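Local coordinates for sortase family protein (Clostridium perfringens, PDB 6IXZ), which is a class C sortase, a cysteine transpeptidase of the kind that probably links pilin subunits covalently into pili on the bacterial surface, at residues T79-L84 and T111-Q116; L169-P174 and E180-R185. All blocks are in the same frame, centred on the assembly; numbering follows the deposited sequence.

Interaction 1: residues T79-L84 and T111-Q116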
ATOM      1  N   THR A  79      -8.023   5.625   3.303  1.00 23.84           N
ATOM      2  CA  THR A  79      -7.647   5.507   4.716  1.00 21.53           C
ATOM      3  C   THR A  79      -8.625   6.237   5.633  1.00 22.38           C
ATOM      4  O   THR A  79      -8.230   6.714   6.668  1.00 15.73           O
ATOM      5  CB  THR A  79      -6.263   6.127   5.016  1.00 24.47           C
ATOM      6  OG1 THR A  79      -6.253   7.530   4.656  1.00 26.07           O
ATOM      7  CG2 THR A  79      -5.121   5.344   4.315  1.00 23.64           C
ATOM      8  N   SER A  80      -9.893   6.321   5.269  1.00 21.09           N
ATOM      9  CA  SER A  80     -10.852   6.844   6.223  1.00 24.39           C
ATOM     10  C   SER A  80     -11.075   5.800   7.322  1.00 23.89           C
ATOM     11  O   SER A  80     -10.722   4.626   7.174  1.00 20.01           O
ATOM     12  CB  SER A  80     -12.155   7.206   5.514  1.00 26.93           C
ATOM     13  OG  SER A  80     -12.623   6.109   4.767  1.00 31.68           O
ATOM     14  N   VAL A  81     -11.582   6.263   8.458  1.00 19.24           N
ATOM     15  CA  VAL A  81     -11.605   5.500   9.695  1.00 20.97           C
ATOM     16  C   VAL A  81     -12.302   4.152   9.509  1.00 20.21           C
ATOM     17  O   VAL A  81     -11.814   3.120   9.953  1.00 20.62           O
ATOM     18  CB  VAL A  81     -12.269   6.333  10.807  1.00 21.13           C
ATOM     19  CG1 VAL A  81     -12.515   5.489  12.046  1.00 25.47           C
ATOM     20  CG2 VAL A  81     -11.368   7.512  11.150  1.00 25.56           C
ATOM     21  N   ASP A  82     -13.345   4.124   8.699  1.00 21.47           N
ATOM     22  CA  ASP A  82     -14.051   2.871   8.453  1.00 23.50           C
ATOM     23  C   ASP A  82     -13.233   1.826   7.661  1.00 22.59           C
ATOM     24  O   ASP A  82     -13.339   0.626   7.892  1.00 22.44           O
ATOM     25  CB  ASP A  82     -15.376   3.154   7.767  1.00 25.82           C
ATOM     26  CG  ASP A  82     -15.217   3.908   6.486  1.00 28.35           C
ATOM     27  OD1 ASP A  82     -15.692   3.387   5.461  1.00 34.63           O
ATOM     28  OD2 ASP A  82     -14.622   5.011   6.492  1.00 25.99           O
ATOM     29  N   ILE A  83     -12.304   2.284   6.845  1.00 20.79           N
ATOM     30  CA  ILE A  83     -11.465   1.349   6.099  1.00 19.43           C
ATOM     31  C   ILE A  83     -10.262   0.898   6.904  1.00 17.19           C
ATOM     32  O   ILE A  83      -9.907  -0.274   6.880  1.00 21.94           O
ATOM     33  CB  ILE A  83     -11.003   1.942   4.771  1.00 20.53           C
ATOM     34  CG1 ILE A  83     -12.193   1.985   3.794  1.00 29.05           C
ATOM     35  CG2 ILE A  83      -9.845   1.115   4.211  1.00 22.72           C
ATOM     36  CD1 ILE A  83     -12.400   3.346   3.154  1.00 29.63           C
ATOM     37  N   LEU A  84      -9.734   1.776   7.743  1.00 18.40           N
ATOM     38  CA  LEU A  84      -8.612   1.410   8.584  1.00 17.66           C
ATOM     39  C   LEU A  84      -9.033   0.512   9.713  1.00 19.98           C
ATOM     40  O   LEU A  84      -8.198  -0.193  10.272  1.00 12.87           O
ATOM     41  CB  LEU A  84      -7.890   2.629   9.156  1.00 17.59           C
ATOM     42  CG  LEU A  84      -7.055   3.540   8.254  1.00 14.65           C
ATOM     43  CD1 LEU A  84      -6.510   4.698   9.063  1.00 16.42           C
ATOM     44  CD2 LEU A  84      -5.905   2.821   7.551  1.00 16.26           C
ATOM     45  N   THR A 111      -3.719  -0.069  14.177  1.00 17.43           N
ATOM     46  CA  THR A 111      -4.141  -1.183  15.008  1.00 18.05           C
ATOM     47  C   THR A 111      -5.066  -0.713  16.149  1.00 18.98           C
ATOM     48  O   THR A 111      -5.948  -1.437  16.562  1.00 17.45           O
ATOM     49  CB  THR A 111      -2.965  -1.982  15.602  1.00 22.00           C
ATOM     50  OG1 THR A 111      -2.277  -1.202  16.583  1.00 36.17           O
ATOM     51  CG2 THR A 111      -2.003  -2.458  14.549  1.00 16.20           C
ATOM     52  N   GLY A 112      -4.946   0.537  16.557  1.00 23.32           N
ATOM     53  CA  GLY A 112      -5.940   1.134  17.468  1.00 24.03           C
ATOM     54  C   GLY A 112      -7.364   1.092  16.954  1.00 23.32           C
ATOM     55  O   GLY A 112      -8.299   0.956  17.734  1.00 20.42           O
ATOM     56  N   LEU A 113      -7.546   1.325  15.652  1.00 22.84           N
ATOM     57  CA  LEU A 113      -8.863   1.192  15.015  1.00 23.61           C
ATOM     58  C   LEU A 113      -9.231  -0.259  14.648  1.00 24.50           C
ATOM     59  O   LEU A 113     -10.408  -0.670  14.704  1.00 20.26           O
ATOM     60  CB  LEU A 113      -8.902   2.058  13.742  1.00 20.94           C
ATOM     61  CG  LEU A 113      -9.012   3.557  13.973  1.00 21.94           C
ATOM     62  CD1 LEU A 113      -8.753   4.313  12.681  1.00 22.17           C
ATOM     63  CD2 LEU A 113     -10.374   3.934  14.557  1.00 23.06           C
ATOM     64  N   ALA A 114      -8.243  -0.963  14.097  1.00 22.30           N
ATOM     65  CA  ALA A 114      -8.434  -2.303  13.612  1.00 17.96           C
ATOM     66  C   ALA A 114      -8.544  -3.348  14.724  1.00 19.33           C
ATOM     67  O   ALA A 114      -9.157  -4.388  14.529  1.00 15.45           O
ATOM     68  CB  ALA A 114      -7.313  -2.666  12.661  1.00 16.47           C
ATOM     69  N   ASN A 115      -7.936  -3.093  15.879  1.00 20.91           N
ATOM     70  CA  ASN A 115      -7.878  -4.097  16.949  1.00 19.95           C
ATOM     71  C   ASN A 115      -7.240  -5.394  16.517  1.00 20.19           C
ATOM     72  O   ASN A 115      -7.653  -6.469  16.959  1.00 19.20           O
ATOM     73  CB  ASN A 115      -9.258  -4.360  17.518  1.00 22.45           C
ATOM     74  CG  ASN A 115      -9.745  -3.214  18.334  1.00 25.64           C
ATOM     75  OD1 ASN A 115      -9.027  -2.747  19.216  1.00 33.06           O
ATOM     76  ND2 ASN A 115     -10.892  -2.656  17.968  1.00 26.46           N
ATOM     77  N   GLN A 116      -6.240  -5.268  15.646  1.00 20.10           N
ATOM     78  CA  GLN A 116      -5.507  -6.409  15.038  1.00 23.66           C
ATOM     79  C   GLN A 116      -4.052  -5.924  14.849  1.00 24.49           C
ATOM     80  O   GLN A 116      -3.808  -4.718  14.715  1.00 23.87           O
ATOM     81  CB  GLN A 116      -6.091  -6.771  13.643  1.00 24.92           C
ATOM     82  CG  GLN A 116      -7.532  -7.307  13.632  1.00 22.92           C
ATOM     83  CD  GLN A 116      -7.672  -8.670  14.285  1.00 31.76           C
ATOM     84  OE1 GLN A 116      -6.731  -9.465  14.266  1.00 34.80           O
ATOM     85  NE2 GLN A 116      -8.875  -8.981  14.805  1.00 34.44           N
TER
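L113 carries most of this small contact, reaching from the short helix 111-114 across to the first turn of helix 81-86. Its two methyl branches divide the work. CD2 presses on V81, with 3.6 Å between V81 CG1 and L113 CD2, while L113 CD1 lies 4.0 Å from L84 CB and from V81 CG1. The fork of the leucine thus straddles one valine methyl, and the two side chains cross at about a right angle. In V81 the touching branch, CG1, is anti to the backbone nitrogen (chi1 171°), which carries it out toward the leucine.

The inner side of the patch belongs to L84, a buried residue whose CB borders L113 and whose carbonyl oxygen faces A114. Here A114 CB approaches L84 O at 3.6 Å, a methyl against a carbonyl oxygen, and no hydrogen bond bridges the two segments. Within the sortase fold this places the contact beside the predicted active site: the short helix directly follows H110, the predicted proton donor/acceptor, and the L113 side chain lies about 4 Å from that of H110 at the nearest atoms. V81 is exposed whereas L84 is buried, and the L84 side chain comes within about 7 Å of that of C172, the predicted acyl-thioester nucleophile.

The outer side, at V81, is looser. The helix turn bearing it is held by its own backbone: S80 O accepts from both I83 N, at 2.8 Å, and L84 N. S80 OG is also hydrogen-bonded to E57, which connects the start of this helix to the segment preceding strand 60-66. On the facing side, N115, whose N bonds to T111 O at 2.7 Å, is the first residue to leave helical geometry, with a phi of 57°.

Interaction 2: residues L169-P174 and E180-R185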
ATOM      1  N   LEU A 169       5.689   1.462   4.162  1.00 19.57           N
ATOM      2  CA  LEU A 169       4.772   0.852   5.130  1.00 18.66           C
ATOM      3  C   LEU A 169       4.670   1.790   6.322  1.00 18.33           C
ATOM      4  O   LEU A 169       5.664   2.315   6.771  1.00 21.17           O
ATOM      5  CB  LEU A 169       5.302  -0.509   5.571  1.00 19.49           C
ATOM      6  CG  LEU A 169       5.699  -1.413   4.397  1.00 18.08           C
ATOM      7  CD1 LEU A 169       6.166  -2.763   4.893  1.00 19.79           C
ATOM      8  CD2 LEU A 169       4.539  -1.535   3.435  1.00 18.69           C
ATOM      9  N   LEU A 170       3.451   2.106   6.725  1.00 21.14           N
ATOM     10  CA  LEU A 170       3.218   3.100   7.770  1.00 19.81           C
ATOM     11  C   LEU A 170       2.355   2.466   8.851  1.00 17.82           C
ATOM     12  O   LEU A 170       1.288   1.916   8.565  1.00 13.86           O
ATOM     13  CB  LEU A 170       2.532   4.300   7.154  1.00 19.31           C
ATOM     14  CG  LEU A 170       2.169   5.507   7.993  1.00 17.94           C
ATOM     15  CD1 LEU A 170       1.846   6.636   7.036  1.00 19.05           C
ATOM     16  CD2 LEU A 170       0.956   5.167   8.863  1.00 19.55           C
ATOM     17  N   THR A 171       2.848   2.477  10.086  1.00 18.31           N
ATOM     18  CA  THR A 171       2.034   2.087  11.242  1.00 19.66           C
ATOM     19  C   THR A 171       2.021   3.171  12.301  1.00 16.93           C
ATOM     20  O   THR A 171       3.011   3.878  12.459  1.00 18.80           O
ATOM     21  CB  THR A 171       2.548   0.796  11.886  1.00 19.77           C
ATOM     22  OG1 THR A 171       1.602   0.323  12.853  1.00 22.34           O
ATOM     23  CG2 THR A 171       3.848   1.011  12.549  1.00 20.42           C
ATOM     24  N   CYS A 172       0.880   3.404  12.943  1.00 20.34           N
ATOM     25  CA  CYS A 172       0.890   4.214  14.168  1.00 22.44           C
ATOM     26  C   CYS A 172       1.818   3.610  15.229  1.00 24.04           C
ATOM     27  O   CYS A 172       2.045   2.398  15.256  1.00 24.69           O
ATOM     28  CB  CYS A 172      -0.503   4.349  14.749  1.00 23.99           C
ATOM     29  SG  CYS A 172      -1.646   5.115  13.631  1.00 26.00           S
ATOM     30  N   TYR A 173       2.368   4.468  16.083  1.00 22.21           N
ATOM     31  CA  TYR A 173       3.563   4.148  16.854  1.00 25.05           C
ATOM     32  C   TYR A 173       3.663   5.145  17.999  1.00 26.87           C
ATOM     33  O   TYR A 173       3.028   6.192  17.942  1.00 26.19           O
ATOM     34  CB  TYR A 173       4.803   4.224  15.955  1.00 25.62           C
ATOM     35  CG  TYR A 173       6.057   3.657  16.582  1.00 25.61           C
ATOM     36  CD1 TYR A 173       6.302   2.295  16.589  1.00 28.67           C
ATOM     37  CD2 TYR A 173       6.958   4.484  17.221  1.00 29.13           C
ATOM     38  CE1 TYR A 173       7.408   1.770  17.238  1.00 32.29           C
ATOM     39  CE2 TYR A 173       8.090   3.981  17.825  1.00 33.61           C
ATOM     40  CZ  TYR A 173       8.321   2.629  17.822  1.00 33.39           C
ATOM     41  OH  TYR A 173       9.449   2.148  18.450  1.00 34.17           O
ATOM     42  N   PRO A 174       4.253   4.730  19.132  1.00 29.87           N
ATOM     43  CA  PRO A 174       4.511   3.348  19.527  1.00 31.24           C
ATOM     44  C   PRO A 174       3.246   2.554  19.800  1.00 30.10           C
ATOM     45  O   PRO A 174       2.154   3.120  19.845  1.00 26.74           O
ATOM     46  CB  PRO A 174       5.329   3.480  20.822  1.00 31.49           C
ATOM     47  CG  PRO A 174       5.064   4.841  21.322  1.00 34.31           C
ATOM     48  CD  PRO A 174       4.743   5.694  20.131  1.00 32.76           C
ATOM     49  N   GLU A 180       2.754   8.791  17.104  1.00 31.87           N
ATOM     50  CA  GLU A 180       3.549   8.970  15.888  1.00 31.93           C
ATOM     51  C   GLU A 180       3.139   7.973  14.802  1.00 26.07           C
ATOM     52  O   GLU A 180       2.206   7.170  14.990  1.00 25.40           O
ATOM     53  CB  GLU A 180       5.036   8.780  16.175  1.00 33.40           C
ATOM     54  CG  GLU A 180       5.402   8.824  17.637  1.00 44.77           C
ATOM     55  CD  GLU A 180       6.192  10.056  17.984  1.00 51.99           C
ATOM     56  OE1 GLU A 180       5.713  11.174  17.682  1.00 52.56           O
ATOM     57  OE2 GLU A 180       7.288   9.891  18.560  1.00 55.78           O
ATOM     58  N   ARG A 181       3.867   8.052  13.686  1.00 25.25           N
ATOM     59  CA  ARG A 181       3.861   7.063  12.604  1.00 21.70           C
ATOM     60  C   ARG A 181       5.277   6.567  12.408  1.00 22.22           C
ATOM     61  O   ARG A 181       6.188   7.378  12.227  1.00 23.17           O
ATOM     62  CB  ARG A 181       3.475   7.712  11.283  1.00 24.09           C
ATOM     63  CG  ARG A 181       2.165   8.458  11.243  1.00 27.94           C
ATOM     64  CD  ARG A 181       2.319   9.594  10.238  1.00 36.43           C
ATOM     65  NE  ARG A 181       1.239   9.579   9.271  1.00 39.63           N
ATOM     66  CZ  ARG A 181       1.134  10.413   8.250  1.00 37.93           C
ATOM     67  NH1 ARG A 181       2.075  11.336   8.042  1.00 39.66           N
ATOM     68  NH2 ARG A 181       0.109  10.278   7.413  1.00 35.24           N
ATOM     69  N   LEU A 182       5.446   5.247  12.433  1.00 20.81           N
ATOM     70  CA  LEU A 182       6.669   4.587  11.983  1.00 20.86           C
ATOM     71  C   LEU A 182       6.578   4.268  10.500  1.00 20.81           C
ATOM     72  O   LEU A 182       5.581   3.709  10.030  1.00 20.52           O
ATOM     73  CB  LEU A 182       6.882   3.305  12.798  1.00 21.83           C
ATOM     74  CG  LEU A 182       7.949   2.314  12.310  1.00 24.15           C
ATOM     75  CD1 LEU A 182       9.346   2.890  12.511  1.00 25.63           C
ATOM     76  CD2 LEU A 182       7.813   1.018  13.091  1.00 24.09           C
ATOM     77  N   LEU A 183       7.590   4.701   9.759  1.00 18.56           N
ATOM     78  CA  LEU A 183       7.632   4.568   8.311  1.00 18.96           C
ATOM     79  C   LEU A 183       8.713   3.576   7.995  1.00 20.90           C
ATOM     80  O   LEU A 183       9.823   3.700   8.510  1.00 25.75           O
ATOM     81  CB  LEU A 183       8.031   5.897   7.656  1.00 16.52           C
ATOM     82  CG  LEU A 183       7.143   7.092   7.991  1.00 19.65           C
ATOM     83  CD1 LEU A 183       7.596   8.324   7.218  1.00 19.05           C
ATOM     84  CD2 LEU A 183       5.680   6.768   7.692  1.00 20.19           C
ATOM     85  N   VAL A 184       8.407   2.609   7.142  1.00 18.84           N
ATOM     86  CA  VAL A 184       9.420   1.647   6.680  1.00 18.45           C
ATOM     87  C   VAL A 184       9.408   1.658   5.160  1.00 19.67           C
ATOM     88  O   VAL A 184       8.474   1.126   4.548  1.00 18.92           O
ATOM     89  CB  VAL A 184       9.125   0.215   7.217  1.00 17.60           C
ATOM     90  CG1 VAL A 184      10.131  -0.787   6.679  1.00 19.14           C
ATOM     91  CG2 VAL A 184       9.138   0.200   8.743  1.00 20.49           C
ATOM     92  N   ARG A 185      10.429   2.280   4.555  1.00 18.61           N
ATOM     93  CA  ARG A 185      10.459   2.501   3.115  1.00 20.16           C
ATOM     94  C   ARG A 185      11.229   1.399   2.442  1.00 20.38           C
ATOM     95  O   ARG A 185      12.354   1.081   2.850  1.00 21.46           O
ATOM     96  CB  ARG A 185      11.153   3.816   2.740  1.00 21.04           C
ATOM     97  CG  ARG A 185      10.956   4.191   1.280  1.00 18.35           C
ATOM     98  CD  ARG A 185      11.670   5.505   0.970  1.00 23.22           C
ATOM     99  NE  ARG A 185      13.120   5.330   0.971  1.00 27.63           N
ATOM    100  CZ  ARG A 185      14.010   6.330   0.938  1.00 26.27           C
ATOM    101  NH1 ARG A 185      13.600   7.582   0.950  1.00 25.53           N
ATOM    102  NH2 ARG A 185      15.310   6.060   0.927  1.00 25.53           N
TER
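L169 and V184 form one hydrogen-bonded pair of the backbone ladder that makes strands 165-173 and 180-188 an antiparallel beta hairpin of the sortase fold. L169 N reaches V184 O at 2.8 Å in a nearly straight bond (173°), although the donor stands above the carbonyl plane, and V184 N returns to L169 O. T171 and L182 form the next hydrogen-bonded pair, L182 N approaching T171 O at 2.8 Å. At Y173 and E180 the ladder becomes uneven: E180 N to Y173 O is 2.7 Å, whereas the reverse bond is weak, bent to 128° at the hydrogen.

Side chains reinforce both faces. On the one bearing L170, C172, R181 and L183, L170 and L183 lie side by side, with L170 CG 3.7 Å from L183 CD2. L170 CD1 also sits over one face of the R181 guanidinium, 3.7 Å from R181 NE, a contact made possible by bends at chi2 and chi3 of the arginine. On the other face, L182 CB touches both T171 CG2, at 3.8 Å, and, obliquely, the Y173 ring, and P174, which follows a cis peptide bond, places its CB over that ring's centre.

Neighbouring strands hold this pair in place: L170 is hydrogen-bonded through its backbone to L107 and A109, and R181 to V150. The predicted nucleophile C172 lies near the end of its strand, which pairs on both sides, and its side chain touches H110 and N178, while C172 CA rests 3.3 Å from E180 O in a CA-H...O contact.

From the N terminus, the chain first reaches interaction 1, where 79-84 meets 111-116 and closes a loop of 26 intervening residues that includes strands 88-90 and 103-109. Interaction 2 follows in series, so the two loops neither nest nor cross; it closes a much tighter turn of five residues between 169-174 and 180-185. One contact joins two helices, the other two strands of the central sheet. Strand 103-109 connects them, since it pairs with 165-173 and leads through H110 into the short helix of interaction 1. Their nearest atoms remain about 5 Å apart, and H110, just before 111-116, meets C172 of 169-174, joining the two predicted active-site residues.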